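Local coordinates for Alpha/beta hydrolase (Novosphingobium aromaticivorans, PDB 3BWX), which probably works as a hydrolase of the alpha/beta-hydrolase family, with a substrate that is not established, and binds calcium in the crystal, at residues P30-L35 and R98-G103; L110-A115 and A125-V130; D168-W173 and P261-A266. The protein carries 1 engineered substitution. One frame throughout, in Å; residues are numbered along the deposited sequence.

In the fold
The three contacts follow one another along the chain, and the first two share the central sheet of the alpha/beta-hydrolase fold. Contact 1 pairs strands 32-35 and 99-104; contact 2 packs helix 106-117 on strand 122-128, the next strand across the sheet. Their centres are about 10 Å apart, and A101 O accepts a probable hydrogen bond from V126 N. Contact 3 joins two loops beyond the sheet, about 21 Å from contact 2 and about 25 Å from contact 1, between centres. D129 and H265 still link contacts 2 and 3 directly. With S105 they are consistent with a catalytic triad whose acid follows strand 122-128, where this family more often uses the next strand.

Contact 1 of 3, residues P30-L35 and R98-G103; sequences PPVLCL and RFVAIG
V32 and V100 stand next to each other as a directly paired couple on two neighbouring parallel strands in the middle of the alpha/beta-hydrolase sheet. Their side chains run alongside and point the same way, V32 CG2 lying 4.1 Å from V100 CB. The same face of the sheet carries C34 and I102. There the closer meeting is diagonal: I102 CG1 sits beside its own backbone N (chi1 -59°), the branch stands out from the sheet with a lean back toward V32, and CD1 comes within 3.7 Å of V32 CG1, the two side chains slanting across one another. I102 also packs on V126 of the next strand, 122-128.

L33, A101 and L35 occupy the other face, with G103 opposite L35. Helix 106-117 covers part of it, T111 touching both A101 and L35. At the start of the strand F99 CG lies between its backbone N and carbonyl carbon (chi1 55°), and L33 CD2 approaches the F99 ring obliquely, 3.9 Å from F99 CE2. P30 and P31 begin the pairing: P31 CD rests 3.3 Å from R98 O, and P31 O takes the N-H of V100.

Thereafter L33 is gripped through both its backbone groups, its N-H going to V100 O and its carbonyl receiving I102 N-H. G103 belongs to a GxSxG pattern that resembles the nucleophile elbow of this family. Close to it the pairing finishes with L35 N donating to I102 O at 2.9 Å, a nearly straight bond of 172°.

Contact 2 of 3, residues L110-A115 and A125-V130; sequences LTMLLA and AVLNDV
T111 and L127 are the closest backbone pair, 7.9 Å between CA atoms, where the helical segment 110-115 passes over strand 125-128 with an axis separation of 9.8 Å and directions 147° apart. This is the inside of a beta-alpha-beta crossover, in which helix 106-117 links strand 99-104 to its neighbour 122-128 in the alpha/beta-hydrolase sheet.

The contact is made mainly by apolar side chains. T111 turns its two branches to different tasks. Its methyl CG2, anti to its own backbone N, reaches 4.2 Å from A125 CB, while OG1 is satisfied within the helix by G107 O. T111 CB also faces L127 CD2, at 4.3 Å. One residue on, selenomethionine M112 meets the same leucine. Its chain is extended through chi2 but bends at chi3 (-126°), which brings the terminal methyl round toward the strand, and the two side chains cross at about a right angle. L225 of helix 219-225 touches both M112 and A125.

Beyond the strand the chain turns at D129. D129 OD2 bonds H265 ND1 and S238 OG, and OD1 receives the N-H of G235, so several bonds fix the carboxylate; its place is consistent with the acid of a catalytic triad. Back at the packed surface, the methyl CE of M112 fits against the fork of L127, 3.7 Å from CD1 and 3.9 Å from CD2.

Contact 3 of 3, residues D168-W173 and P261-A266; sequences DVYPDW and PRIGHA
V169 and G264 bring two loops together by a single backbone bond. Segment 261-266 is the loop after strand 255-260 that holds H265, placed like the catalytic histidine of alpha/beta hydrolases. Segment 168-173 connects helices 155-166 and 175-185, in the region after strand 122-128 where this family commonly inserts a cap.

Among the hydrogen bonds, G264 N donates to V169 O at 3.0 Å, in the carbonyl plane and on a lone pair, though the bond is bent (139°). The CA of I263 approaches the same oxygen. Y170 OH gives its proton to A266 O at 2.6 Å, and this oxygen lies in the plane of the phenol ring, at its edge. The peptide bond leading into A266 is cis. Water 3 accepts from D172 N and donates to R262 O, a water bridge between the two backbones.

Packing surrounds the tyrosine. V169 CG1 covers the centre of one face of the Y170 ring while W173 CZ2 lies over the rim of the other; I263 CG2 comes at the edge, 4.1 Å from Y170 CD1. The same V169 CG1 lies against the backbone of the histidine, 3.4 Å from the carbonyl oxygen H265 O, while H265 CB points away from segment 168-173.

The charged part sits at the exposed end. R262, bent at chi2 and chi3, lays its guanidinium nearly coplanar with the D172 carboxylate, the planes 21° apart, and P171 CG rests obliquely against the same group. The salt bridge is side-on and two-pronged: R262 NH2 meets D172 OD1 at 2.6 Å, and R262 NE takes the syn lone pair of D172 OD2 at 2.7 Å.

Contact 1 of 3, residues P30-L35 and R98-G103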
loop_
_atom_site.group_PDB
_atom_site.type_symbol
_atom_site.label_atom_id
_atom_site.label_comp_id
_atom_site.label_asym_id
_atom_site.label_seq_id
_atom_site.Cartn_x
_atom_site.Cartn_y
_atom_site.Cartn_z
ATOM N N PRO A 30 14.270 -8.543 -11.462
ATOM C CA PRO A 30 14.287 -7.648 -10.306
ATOM C C PRO A 30 13.256 -8.088 -9.275
ATOM O O PRO A 30 12.271 -8.748 -9.637
ATOM C CB PRO A 30 13.868 -6.293 -10.862
ATOM C CG PRO A 30 13.161 -6.596 -12.159
ATOM C CD PRO A 30 13.742 -7.910 -12.674
ATOM N N PRO A 31 13.445 -7.665 -8.018
ATOM C CA PRO A 31 12.425 -8.004 -7.028
ATOM C C PRO A 31 11.204 -7.109 -7.106
ATOM O O PRO A 31 11.255 -6.010 -7.678
ATOM C CB PRO A 31 13.180 -7.801 -5.721
ATOM C CG PRO A 31 14.103 -6.682 -6.011
ATOM C CD PRO A 31 14.535 -6.852 -7.432
ATOM N N VAL A 32 10.104 -7.579 -6.529
ATOM C CA VAL A 32 8.853 -6.833 -6.478
ATOM C C VAL A 32 8.675 -6.251 -5.065
ATOM O O VAL A 32 8.614 -6.997 -4.099
ATOM C CB VAL A 32 7.651 -7.707 -6.830
ATOM C CG1 VAL A 32 6.370 -6.881 -6.766
ATOM C CG2 VAL A 32 7.810 -8.306 -8.246
ATOM N N LEU A 33 8.615 -4.923 -4.951
ATOM C CA LEU A 33 8.450 -4.253 -3.658
ATOM C C LEU A 33 7.004 -3.780 -3.511
ATOM O O LEU A 33 6.505 -3.040 -4.375
ATOM C CB LEU A 33 9.378 -3.042 -3.584
ATOM C CG LEU A 33 9.405 -2.083 -2.401
ATOM C CD1 LEU A 33 10.044 -2.754 -1.213
ATOM C CD2 LEU A 33 10.207 -0.804 -2.724
ATOM N N CYS A 34 6.295 -4.269 -2.494
ATOM C CA CYS A 34 4.877 -3.992 -2.293
ATOM C C CYS A 34 4.730 -3.015 -1.152
ATOM O O CYS A 34 5.111 -3.343 -0.029
ATOM C CB CYS A 34 4.146 -5.275 -1.981
ATOM S SG CYS A 34 4.151 -6.498 -3.318
ATOM N N LEU A 35 4.182 -1.848 -1.434
ATOM C CA LEU A 35 4.102 -0.772 -0.504
ATOM C C LEU A 35 2.656 -0.546 -0.078
ATOM O O LEU A 35 1.804 -0.235 -0.914
ATOM C CB LEU A 35 4.728 0.483 -1.094
ATOM C CG LEU A 35 6.195 0.328 -1.515
ATOM C CD1 LEU A 35 6.636 1.681 -2.097
ATOM C CD2 LEU A 35 7.057 -0.198 -0.365
ATOM N N ARG A 98 17.440 -1.994 -8.776
ATOM C CA ARG A 98 16.327 -1.940 -9.737
ATOM C C ARG A 98 15.238 -2.839 -9.208
ATOM O O ARG A 98 15.531 -3.913 -8.694
ATOM C CB ARG A 98 16.814 -2.468 -11.041
ATOM C CG ARG A 98 15.922 -2.255 -12.172
ATOM C CD ARG A 98 16.662 -2.599 -13.451
ATOM N NE ARG A 98 15.856 -2.253 -14.595
ATOM C CZ ARG A 98 15.219 -3.101 -15.400
ATOM N NH1 ARG A 98 15.258 -4.428 -15.229
ATOM N NH2 ARG A 98 14.511 -2.585 -16.400
ATOM N N PHE A 99 13.987 -2.417 -9.323
ATOM C CA PHE A 99 12.871 -3.142 -8.709
ATOM C C PHE A 99 11.569 -2.790 -9.364
ATOM O O PHE A 99 11.433 -1.747 -10.008
ATOM C CB PHE A 99 12.768 -2.874 -7.182
ATOM C CG PHE A 99 12.665 -1.393 -6.806
ATOM C CD1 PHE A 99 13.777 -0.597 -6.809
ATOM C CD2 PHE A 99 11.449 -0.806 -6.489
ATOM C CE1 PHE A 99 13.692 0.772 -6.454
ATOM C CE2 PHE A 99 11.369 0.544 -6.147
ATOM C CZ PHE A 99 12.492 1.324 -6.147
ATOM N N VAL A 100 10.606 -3.696 -9.217
ATOM C CA VAL A 100 9.205 -3.410 -9.549
ATOM C C VAL A 100 8.562 -2.878 -8.286
ATOM O O VAL A 100 8.871 -3.351 -7.169
ATOM C CB VAL A 100 8.489 -4.686 -10.054
ATOM C CG1 VAL A 100 6.988 -4.453 -10.207
ATOM C CG2 VAL A 100 9.184 -5.219 -11.350
ATOM N N ALA A 101 7.743 -1.847 -8.440
ATOM C CA ALA A 101 7.060 -1.239 -7.308
ATOM C C ALA A 101 5.561 -1.414 -7.484
ATOM O O ALA A 101 5.003 -1.034 -8.540
ATOM C CB ALA A 101 7.435 0.261 -7.202
ATOM N N ILE A 102 4.869 -1.960 -6.480
ATOM C CA ILE A 102 3.394 -2.055 -6.441
ATOM C C ILE A 102 2.952 -1.242 -5.232
ATOM O O ILE A 102 3.219 -1.667 -4.140
ATOM C CB ILE A 102 2.889 -3.521 -6.330
ATOM C CG1 ILE A 102 3.377 -4.352 -7.515
ATOM C CG2 ILE A 102 1.365 -3.484 -6.162
ATOM C CD1 ILE A 102 2.879 -5.814 -7.536
ATOM N N GLY A 103 2.287 -0.094 -5.417
ATOM C CA GLY A 103 1.978 0.823 -4.325
ATOM C C GLY A 103 0.497 1.148 -4.240
ATOM O O GLY A 103 -0.118 1.582 -5.244
#

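Contact 2 of 3, residues L110-A115 and A125-V130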
loop_
_atom_site.group_PDB
_atom_site.type_symbol
_atom_site.label_atom_id
_atom_site.label_comp_id
_atom_site.label_asym_id
_atom_site.label_seq_id
_atom_site.Cartn_x
_atom_site.Cartn_y
_atom_site.Cartn_z
ATOM N N LEU A 110 4.472 6.975 -2.439
ATOM C CA LEU A 110 5.880 6.655 -2.136
ATOM C C LEU A 110 6.580 6.076 -3.366
ATOM O O LEU A 110 7.776 6.286 -3.612
ATOM C CB LEU A 110 5.923 5.670 -0.973
ATOM C CG LEU A 110 5.546 6.346 0.367
ATOM C CD1 LEU A 110 5.478 5.360 1.556
ATOM C CD2 LEU A 110 6.471 7.517 0.712
ATOM N N THR A 111 5.829 5.318 -4.162
ATOM C CA THR A 111 6.364 4.783 -5.406
ATOM C C THR A 111 6.749 5.922 -6.387
ATOM O O THR A 111 7.820 5.925 -6.967
ATOM C CB THR A 111 5.341 3.851 -6.085
ATOM O OG1 THR A 111 5.138 2.690 -5.280
ATOM C CG2 THR A 111 5.838 3.400 -7.487
HETATM N N MSE A 112 5.902 6.936 -6.486
HETATM C CA MSE A 112 6.263 8.110 -7.302
HETATM C C MSE A 112 7.490 8.852 -6.782
HETATM O O MSE A 112 8.394 9.204 -7.542
HETATM C CB MSE A 112 5.057 9.043 -7.432
HETATM C CG MSE A 112 3.903 8.459 -8.195
HETATM SE SE MSE A 112 2.355 9.716 -8.328
HETATM C CE MSE A 112 0.936 8.621 -7.651
ATOM N N LEU A 113 7.590 8.958 -5.451
ATOM C CA LEU A 113 8.686 9.636 -4.801
ATOM C C LEU A 113 10.004 8.852 -4.994
ATOM O O LEU A 113 11.061 9.427 -5.292
ATOM C CB LEU A 113 8.327 9.867 -3.330
ATOM C CG LEU A 113 7.301 10.993 -3.160
ATOM C CD1 LEU A 113 6.764 10.908 -1.736
ATOM C CD2 LEU A 113 7.919 12.397 -3.517
ATOM N N LEU A 114 9.935 7.526 -4.889
ATOM C CA LEU A 114 11.118 6.687 -5.160
ATOM C C LEU A 114 11.534 6.826 -6.624
ATOM O O LEU A 114 12.740 6.929 -6.909
ATOM C CB LEU A 114 10.842 5.225 -4.878
ATOM C CG LEU A 114 10.768 4.849 -3.424
ATOM C CD1 LEU A 114 10.164 3.439 -3.261
ATOM C CD2 LEU A 114 12.119 4.954 -2.728
ATOM N N ALA A 115 10.577 6.813 -7.566
ATOM C CA ALA A 115 10.892 6.917 -8.989
ATOM C C ALA A 115 11.572 8.242 -9.290
ATOM O O ALA A 115 12.520 8.289 -10.063
ATOM C CB ALA A 115 9.608 6.748 -9.838
ATOM N N ALA A 125 5.976 -0.569 -12.674
ATOM C CA ALA A 125 5.247 -0.165 -11.499
ATOM C C ALA A 125 3.730 -0.346 -11.687
ATOM O O ALA A 125 3.186 -0.342 -12.790
ATOM C CB ALA A 125 5.559 1.267 -11.090
ATOM N N VAL A 126 3.076 -0.452 -10.544
ATOM C CA VAL A 126 1.648 -0.513 -10.421
ATOM C C VAL A 126 1.231 0.511 -9.401
ATOM O O VAL A 126 1.748 0.474 -8.295
ATOM C CB VAL A 126 1.191 -1.913 -9.940
ATOM C CG1 VAL A 126 -0.374 -1.939 -9.763
ATOM C CG2 VAL A 126 1.662 -3.026 -10.880
ATOM N N LEU A 127 0.318 1.408 -9.762
ATOM C CA LEU A 127 -0.292 2.369 -8.837
ATOM C C LEU A 127 -1.696 1.854 -8.586
ATOM O O LEU A 127 -2.505 1.743 -9.515
ATOM C CB LEU A 127 -0.344 3.795 -9.387
ATOM C CG LEU A 127 0.961 4.591 -9.515
ATOM C CD1 LEU A 127 0.674 5.939 -10.211
ATOM C CD2 LEU A 127 1.613 4.795 -8.118
ATOM N N ASN A 128 -1.980 1.516 -7.352
ATOM C CA ASN A 128 -3.286 0.977 -7.001
ATOM C C ASN A 128 -4.131 2.040 -6.333
ATOM O O ASN A 128 -3.973 2.377 -5.151
ATOM C CB ASN A 128 -3.158 -0.228 -6.131
ATOM C CG ASN A 128 -4.488 -0.820 -5.751
ATOM O OD1 ASN A 128 -5.476 -0.721 -6.490
ATOM N ND2 ASN A 128 -4.510 -1.487 -4.620
ATOM N N ASP A 129 -5.017 2.593 -7.146
ATOM C CA ASP A 129 -6.075 3.533 -6.724
ATOM C C ASP A 129 -5.534 4.796 -6.085
ATOM O O ASP A 129 -6.002 5.271 -5.038
ATOM C CB ASP A 129 -7.179 2.873 -5.873
ATOM C CG ASP A 129 -8.528 3.582 -6.012
ATOM O OD1 ASP A 129 -9.043 3.556 -7.118
ATOM O OD2 ASP A 129 -9.017 4.211 -5.053
ATOM N N VAL A 130 -4.494 5.326 -6.686
ATOM C CA VAL A 130 -3.962 6.589 -6.269
ATOM C C VAL A 130 -3.352 7.254 -7.497
ATOM O O VAL A 130 -2.860 6.589 -8.404
ATOM C CB VAL A 130 -2.970 6.433 -5.138
ATOM C CG1 VAL A 130 -1.762 5.607 -5.555
ATOM C CG2 VAL A 130 -2.650 7.800 -4.551
#

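Contact 3 of 3, residues D168-W173 and P261-A266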
loop_
_atom_site.group_PDB
_atom_site.type_symbol
_atom_site.label_atom_id
_atom_site.label_comp_id
_atom_site.label_asym_id
_atom_site.label_seq_id
_atom_site.Cartn_x
_atom_site.Cartn_y
_atom_site.Cartn_z
ATOM N N ASP A 168 -20.031 0.285 1.245
ATOM C CA ASP A 168 -20.175 1.021 -0.024
ATOM C C ASP A 168 -18.995 0.792 -0.965
ATOM O O ASP A 168 -19.163 0.897 -2.172
ATOM C CB ASP A 168 -20.352 2.527 0.176
ATOM C CG ASP A 168 -19.371 3.131 1.151
ATOM O OD1 ASP A 168 -18.742 2.412 1.969
ATOM O OD2 ASP A 168 -19.229 4.370 1.105
ATOM N N VAL A 169 -17.816 0.524 -0.393
ATOM C CA VAL A 169 -16.583 0.285 -1.140
ATOM C C VAL A 169 -16.612 -1.117 -1.745
ATOM O O VAL A 169 -16.111 -1.340 -2.845
ATOM C CB VAL A 169 -15.314 0.457 -0.209
ATOM C CG1 VAL A 169 -14.003 0.180 -0.934
ATOM C CG2 VAL A 169 -15.278 1.863 0.501
ATOM N N TYR A 170 -17.139 -2.070 -0.980
ATOM C CA TYR A 170 -17.137 -3.475 -1.389
ATOM C C TYR A 170 -18.540 -4.049 -1.196
ATOM O O TYR A 170 -18.776 -4.901 -0.339
ATOM C CB TYR A 170 -16.118 -4.294 -0.596
ATOM C CG TYR A 170 -14.698 -3.722 -0.548
ATOM C CD1 TYR A 170 -13.886 -3.703 -1.700
ATOM C CD2 TYR A 170 -14.146 -3.250 0.668
ATOM C CE1 TYR A 170 -12.607 -3.221 -1.654
ATOM C CE2 TYR A 170 -12.862 -2.756 0.714
ATOM C CZ TYR A 170 -12.087 -2.750 -0.454
ATOM O OH TYR A 170 -10.790 -2.298 -0.390
ATOM N N PRO A 171 -19.495 -3.559 -1.987
ATOM C CA PRO A 171 -20.876 -3.973 -1.768
ATOM C C PRO A 171 -21.211 -5.416 -2.052
ATOM O O PRO A 171 -22.252 -5.890 -1.561
ATOM C CB PRO A 171 -21.664 -3.065 -2.718
ATOM C CG PRO A 171 -20.692 -2.739 -3.795
ATOM C CD PRO A 171 -19.385 -2.577 -3.078
ATOM N N ASP A 172 -20.386 -6.128 -2.799
ATOM C CA ASP A 172 -20.716 -7.499 -3.199
ATOM C C ASP A 172 -20.024 -8.537 -2.355
ATOM O O ASP A 172 -20.240 -9.716 -2.557
ATOM C CB ASP A 172 -20.419 -7.749 -4.679
ATOM C CG ASP A 172 -21.253 -6.874 -5.577
ATOM O OD1 ASP A 172 -22.359 -6.452 -5.143
ATOM O OD2 ASP A 172 -20.753 -6.534 -6.668
ATOM N N TRP A 173 -19.170 -8.108 -1.431
ATOM C CA TRP A 173 -18.482 -9.064 -0.572
ATOM C C TRP A 173 -19.389 -9.867 0.359
ATOM O O TRP A 173 -20.376 -9.348 0.905
ATOM C CB TRP A 173 -17.459 -8.384 0.298
ATOM C CG TRP A 173 -16.183 -7.972 -0.404
ATOM C CD1 TRP A 173 -15.907 -7.967 -1.744
ATOM C CD2 TRP A 173 -15.030 -7.432 0.247
ATOM N NE1 TRP A 173 -14.647 -7.437 -1.963
ATOM C CE2 TRP A 173 -14.075 -7.129 -0.759
ATOM C CE3 TRP A 173 -14.717 -7.173 1.575
ATOM C CZ2 TRP A 173 -12.830 -6.572 -0.474
ATOM C CZ3 TRP A 173 -13.447 -6.628 1.872
ATOM C CH2 TRP A 173 -12.526 -6.337 0.823
ATOM N N PRO A 261 -14.716 -3.236 -11.575
ATOM C CA PRO A 261 -16.158 -2.935 -11.367
ATOM C C PRO A 261 -16.659 -3.056 -9.933
ATOM O O PRO A 261 -16.233 -3.967 -9.194
ATOM C CB PRO A 261 -16.864 -3.978 -12.248
ATOM C CG PRO A 261 -15.825 -4.386 -13.245
ATOM C CD PRO A 261 -14.496 -4.321 -12.536
ATOM N N ARG A 262 -17.534 -2.129 -9.544
ATOM C CA ARG A 262 -18.302 -2.202 -8.292
ATOM C C ARG A 262 -17.457 -2.175 -7.013
ATOM O O ARG A 262 -17.904 -2.640 -5.968
ATOM C CB ARG A 262 -19.207 -3.443 -8.279
ATOM C CG ARG A 262 -20.091 -3.483 -9.510
ATOM C CD ARG A 262 -21.470 -4.118 -9.342
ATOM N NE ARG A 262 -21.933 -4.461 -7.991
ATOM C CZ ARG A 262 -22.862 -3.779 -7.311
ATOM N NH1 ARG A 262 -23.442 -2.707 -7.826
ATOM N NH2 ARG A 262 -23.233 -4.181 -6.108
ATOM N N ILE A 263 -16.245 -1.649 -7.084
ATOM C CA ILE A 263 -15.479 -1.481 -5.882
ATOM C C ILE A 263 -14.842 -0.106 -5.884
ATOM O O ILE A 263 -14.633 0.502 -6.931
ATOM C CB ILE A 263 -14.413 -2.598 -5.642
ATOM C CG1 ILE A 263 -13.280 -2.528 -6.634
ATOM C CG2 ILE A 263 -14.990 -4.029 -5.618
ATOM C CD1 ILE A 263 -12.191 -3.582 -6.345
ATOM N N GLY A 264 -14.516 0.352 -4.684
ATOM C CA GLY A 264 -14.035 1.702 -4.483
ATOM C C GLY A 264 -12.573 1.700 -4.122
ATOM O O GLY A 264 -11.790 0.907 -4.677
ATOM N N HIS A 265 -12.216 2.606 -3.212
ATOM C CA HIS A 265 -10.844 2.746 -2.757
ATOM C C HIS A 265 -10.527 1.725 -1.680
ATOM O O HIS A 265 -11.068 1.815 -0.599
ATOM C CB HIS A 265 -10.580 4.148 -2.203
ATOM C CG HIS A 265 -9.158 4.355 -1.797
ATOM N ND1 HIS A 265 -8.142 4.592 -2.712
ATOM C CD2 HIS A 265 -8.573 4.341 -0.575
ATOM C CE1 HIS A 265 -7.005 4.758 -2.048
ATOM N NE2 HIS A 265 -7.238 4.596 -0.752
ATOM N N ALA A 266 -9.633 0.758 -1.897
ATOM C CA ALA A 266 -8.902 0.400 -3.124
ATOM C C ALA A 266 -9.161 -1.090 -3.485
ATOM O O ALA A 266 -9.518 -1.914 -2.623
ATOM C CB ALA A 266 -7.412 0.634 -2.913
HETATM O O HOH W 1 -18.462 0.180 -4.830
HETATM O O HOH W 2 -10.663 0.339 1.855
HETATM O O HOH W 3 -18.063 -5.207 -4.241
#